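Local coordinates for protein glycosyltransferase (Rickettsia africae, PDB 7MI0) that probably transfers sugar residues to acceptor molecules as a GT-B type glycosyltransferase, at residues 307-315 against 361-372. Numbering follows the deposited sequence.
Sequences IEGQAMKKL and AKKIQEAARHTV
V372 pushes its forked side chain into a hollow of the helix that ends at A311. CG2 reaches Q310 CB at 3.5 Å, while CG1 lies 4.1 Å from both I307 CG2 and A311 CB, so one branch meets the flank of Q310 and the other sits in the notch bordered by I307 and A311. A beta-branched residue suits this place, being wide at its base and short. One turn back, A368 presents only a methyl group, its CB 3.9 Å from Q310 CB, and this smallness lets the CA atoms of Q310 and A368 approach to 4.8 Å. The short helical segments cross at -119°, with axes 8.0 Å apart at their closest. Beyond CB, extended Q310 runs on across the partner helix, CG against the A368 methyl and the amide beside T371 CG2, with NE2 donating to the carbonyls of T327 and T333.

Both segments belong to the C-terminal Rossmann-like domain of a GT-B fold, where helix 304-311 turns tightly into strand 315-319 and helix 359-375 packs across that link. A Schellman motif ends the first helix: K313 N bonds Q310 O, K314 N weakly bonds G309 O, and K313 is left-handed, a site more commonly glycine. Its carbonyl lies over CB and CG of Q365. Its extended side chain lies over R369 CB and ends at the E366 carboxylate in a weak salt bridge (NZ to OE1 3.3 Å). R369 turns off from it, CG anti to the backbone N (chi1 179°). NH1 donates in the guanidinium plane to A311 O, 2.9 Å and nearly straight (164°), though tilted from the carbonyl plane. Arginine's length and several N-H groups also serve F189 O (NH1) and C186 O (NH2). L315 sets CD2 into the angle formed by Q365 CG and I364 CG2, while CD1 faces A361 CB; C352 and I355 of helix 342-355 also touch this leucine.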
loop_
_atom_site.group_PDB
_atom_site.type_symbol
_atom_site.label_atom_id
_atom_site.label_comp_id
_atom_site.label_asym_id
_atom_site.label_seq_id
_atom_site.Cartn_x
_atom_site.Cartn_y
_atom_site.Cartn_z
ATOM N N ILE A 307 -1.441 0.998 8.769
ATOM C CA ILE A 307 -2.463 2.035 8.729
ATOM C C ILE A 307 -3.851 1.421 8.884
ATOM O O ILE A 307 -4.706 1.956 9.598
ATOM C CB ILE A 307 -2.330 2.853 7.429
ATOM C CG1 ILE A 307 -0.864 3.138 7.131
ATOM C CG2 ILE A 307 -3.019 4.179 7.565
ATOM C CD1 ILE A 307 -0.651 3.963 5.877
ATOM N N GLU A 308 -4.092 0.280 8.232
ATOM C CA GLU A 308 -5.390 -0.376 8.356
ATOM C C GLU A 308 -5.650 -0.812 9.791
ATOM O O GLU A 308 -6.768 -0.668 10.298
ATOM C CB GLU A 308 -5.475 -1.577 7.417
ATOM C CG GLU A 308 -5.828 -1.225 5.990
ATOM C CD GLU A 308 -5.816 -2.431 5.072
ATOM O OE1 GLU A 308 -5.486 -3.542 5.543
ATOM O OE2 GLU A 308 -6.135 -2.264 3.875
ATOM N N GLY A 309 -4.628 -1.345 10.461
ATOM C CA GLY A 309 -4.800 -1.741 11.849
ATOM C C GLY A 309 -5.010 -0.557 12.774
ATOM O O GLY A 309 -5.811 -0.621 13.709
ATOM N N GLN A 310 -4.284 0.536 12.536
ATOM C CA GLN A 310 -4.491 1.738 13.332
ATOM C C GLN A 310 -5.901 2.282 13.147
ATOM O O GLN A 310 -6.520 2.763 14.103
ATOM C CB GLN A 310 -3.456 2.795 12.961
ATOM C CG GLN A 310 -2.087 2.558 13.538
ATOM C CD GLN A 310 -1.093 3.600 13.074
ATOM O OE1 GLN A 310 -0.891 3.791 11.872
ATOM N NE2 GLN A 310 -0.467 4.285 14.026
ATOM N N ALA A 311 -6.428 2.214 11.922
ATOM C CA ALA A 311 -7.794 2.666 11.685
ATOM C C ALA A 311 -8.801 1.859 12.498
ATOM O O ALA A 311 -9.850 2.387 12.892
ATOM C CB ALA A 311 -8.124 2.580 10.195
ATOM N N MET A 312 -8.502 0.592 12.768
ATOM C CA MET A 312 -9.424 -0.287 13.465
ATOM C C MET A 312 -9.240 -0.264 14.978
ATOM O O MET A 312 -9.800 -1.124 15.667
ATOM C CB MET A 312 -9.281 -1.714 12.933
ATOM C CG MET A 312 -9.714 -1.879 11.486
ATOM S SD MET A 312 -11.420 -1.379 11.162
ATOM C CE MET A 312 -12.319 -2.550 12.177
ATOM N N LYS A 313 -8.474 0.699 15.503
ATOM C CA LYS A 313 -8.293 0.891 16.951
ATOM C C LYS A 313 -7.621 -0.320 17.601
ATOM O O LYS A 313 -8.034 -0.791 18.662
ATOM C CB LYS A 313 -9.625 1.212 17.649
ATOM C CG LYS A 313 -10.239 2.564 17.303
ATOM C CD LYS A 313 -11.577 2.775 18.014
ATOM C CE LYS A 313 -12.023 4.237 17.967
ATOM N NZ LYS A 313 -13.313 4.482 18.674
ATOM N N LYS A 314 -6.560 -0.813 16.968
ATOM C CA LYS A 314 -5.839 -1.984 17.444
ATOM C C LYS A 314 -4.453 -1.605 17.957
ATOM O O LYS A 314 -3.924 -0.534 17.659
ATOM C CB LYS A 314 -5.713 -3.031 16.331
ATOM C CG LYS A 314 -7.046 -3.478 15.773
ATOM C CD LYS A 314 -7.935 -4.025 16.880
ATOM C CE LYS A 314 -9.369 -4.181 16.400
ATOM N NZ LYS A 314 -10.224 -4.913 17.369
ATOM N N LEU A 315 -3.870 -2.499 18.750
ATOM C CA LEU A 315 -2.463 -2.377 19.100
ATOM C C LEU A 315 -1.634 -2.909 17.940
ATOM O O LEU A 315 -1.791 -4.068 17.539
ATOM C CB LEU A 315 -2.152 -3.137 20.386
ATOM C CG LEU A 315 -2.785 -2.586 21.664
ATOM C CD1 LEU A 315 -2.265 -3.347 22.873
ATOM C CD2 LEU A 315 -2.532 -1.084 21.807
ATOM N N ALA A 361 -3.936 0.806 26.896
ATOM C CA ALA A 361 -4.281 0.231 25.601
ATOM C C ALA A 361 -5.395 1.030 24.937
ATOM O O ALA A 361 -5.298 1.390 23.757
ATOM C CB ALA A 361 -4.690 -1.232 25.764
ATOM N N LYS A 362 -6.458 1.335 25.693
ATOM C CA LYS A 362 -7.538 2.155 25.153
ATOM C C LYS A 362 -7.007 3.494 24.655
ATOM O O LYS A 362 -7.386 3.950 23.571
ATOM C CB LYS A 362 -8.632 2.356 26.205
ATOM N N LYS A 363 -6.102 4.121 25.415
ATOM C CA LYS A 363 -5.538 5.400 24.991
ATOM C C LYS A 363 -4.814 5.265 23.657
ATOM O O LYS A 363 -5.059 6.033 22.718
ATOM C CB LYS A 363 -4.587 5.944 26.059
ATOM C CG LYS A 363 -4.172 7.380 25.797
ATOM C CD LYS A 363 -3.048 7.859 26.700
ATOM C CE LYS A 363 -2.731 9.320 26.393
ATOM N NZ LYS A 363 -1.482 9.782 27.051
ATOM N N ILE A 364 -3.916 4.282 23.560
ATOM C CA ILE A 364 -3.171 4.055 22.328
ATOM C C ILE A 364 -4.109 3.669 21.191
ATOM O O ILE A 364 -3.946 4.122 20.051
ATOM C CB ILE A 364 -2.096 2.979 22.556
ATOM C CG1 ILE A 364 -1.113 3.438 23.633
ATOM C CG2 ILE A 364 -1.407 2.639 21.244
ATOM C CD1 ILE A 364 -0.021 2.442 23.918
ATOM N N GLN A 365 -5.095 2.816 21.475
ATOM C CA GLN A 365 -6.024 2.394 20.431
ATOM C C GLN A 365 -6.828 3.575 19.899
ATOM O O GLN A 365 -6.973 3.743 18.682
ATOM C CB GLN A 365 -6.940 1.300 20.965
ATOM C CG GLN A 365 -6.217 -0.004 21.190
ATOM C CD GLN A 365 -7.024 -0.998 21.980
ATOM O OE1 GLN A 365 -8.094 -0.678 22.506
ATOM N NE2 GLN A 365 -6.516 -2.221 22.075
ATOM N N GLU A 366 -7.355 4.409 20.803
ATOM C CA GLU A 366 -8.052 5.618 20.376
ATOM C C GLU A 366 -7.121 6.532 19.590
ATOM O O GLU A 366 -7.477 7.026 18.514
ATOM C CB GLU A 366 -8.624 6.356 21.584
ATOM C CG GLU A 366 -9.732 5.617 22.320
ATOM C CD GLU A 366 -10.953 5.376 21.456
ATOM O OE1 GLU A 366 -11.237 6.218 20.574
ATOM O OE2 GLU A 366 -11.626 4.342 21.661
ATOM N N ALA A 367 -5.910 6.757 20.111
ATOM C CA ALA A 367 -4.957 7.630 19.433
ATOM C C ALA A 367 -4.603 7.109 18.051
ATOM O O ALA A 367 -4.292 7.898 17.152
ATOM C CB ALA A 367 -3.694 7.783 20.279
ATOM N N ALA A 368 -4.650 5.788 17.861
ATOM C CA ALA A 368 -4.249 5.202 16.587
ATOM C C ALA A 368 -5.245 5.543 15.486
ATOM O O ALA A 368 -4.852 5.956 14.390
ATOM C CB ALA A 368 -4.092 3.686 16.731
ATOM N N ARG A 369 -6.542 5.377 15.752
ATOM C CA ARG A 369 -7.516 5.766 14.742
ATOM C C ARG A 369 -7.560 7.279 14.565
ATOM O O ARG A 369 -7.798 7.763 13.451
ATOM C CB ARG A 369 -8.904 5.237 15.088
ATOM C CG ARG A 369 -9.943 5.648 14.054
ATOM C CD ARG A 369 -11.287 4.994 14.256
ATOM N NE ARG A 369 -12.266 5.557 13.336
ATOM C CZ ARG A 369 -12.482 5.105 12.111
ATOM N NH1 ARG A 369 -11.831 4.053 11.641
ATOM N NH2 ARG A 369 -13.372 5.721 11.339
ATOM N N HIS A 370 -7.323 8.038 15.639
ATOM C CA HIS A 370 -7.290 9.489 15.511
ATOM C C HIS A 370 -6.210 9.930 14.534
ATOM O O HIS A 370 -6.450 10.789 13.676
ATOM C CB HIS A 370 -7.075 10.136 16.876
ATOM C CG HIS A 370 -8.323 10.253 17.689
ATOM N ND1 HIS A 370 -8.375 9.925 19.027
ATOM C CD2 HIS A 370 -9.568 10.668 17.355
ATOM C CE1 HIS A 370 -9.598 10.131 19.483
ATOM N NE2 HIS A 370 -10.341 10.580 18.487
ATOM N N THR A 371 -5.015 9.347 14.630
ATOM C CA THR A 371 -3.944 9.805 13.757
ATOM C C THR A 371 -4.199 9.413 12.308
ATOM O O THR A 371 -3.761 10.120 11.395
ATOM C CB THR A 371 -2.590 9.280 14.238
ATOM O OG1 THR A 371 -1.546 10.013 13.586
ATOM C CG2 THR A 371 -2.426 7.795 13.933
ATOM N N VAL A 372 -4.929 8.320 12.072
ATOM C CA VAL A 372 -5.239 7.935 10.702
ATOM C C VAL A 372 -6.275 8.881 10.107
ATOM O O VAL A 372 -6.202 9.242 8.926
ATOM C CB VAL A 372 -5.696 6.466 10.652
ATOM C CG1 VAL A 372 -6.163 6.098 9.254
ATOM C CG2 VAL A 372 -4.557 5.559 11.060
#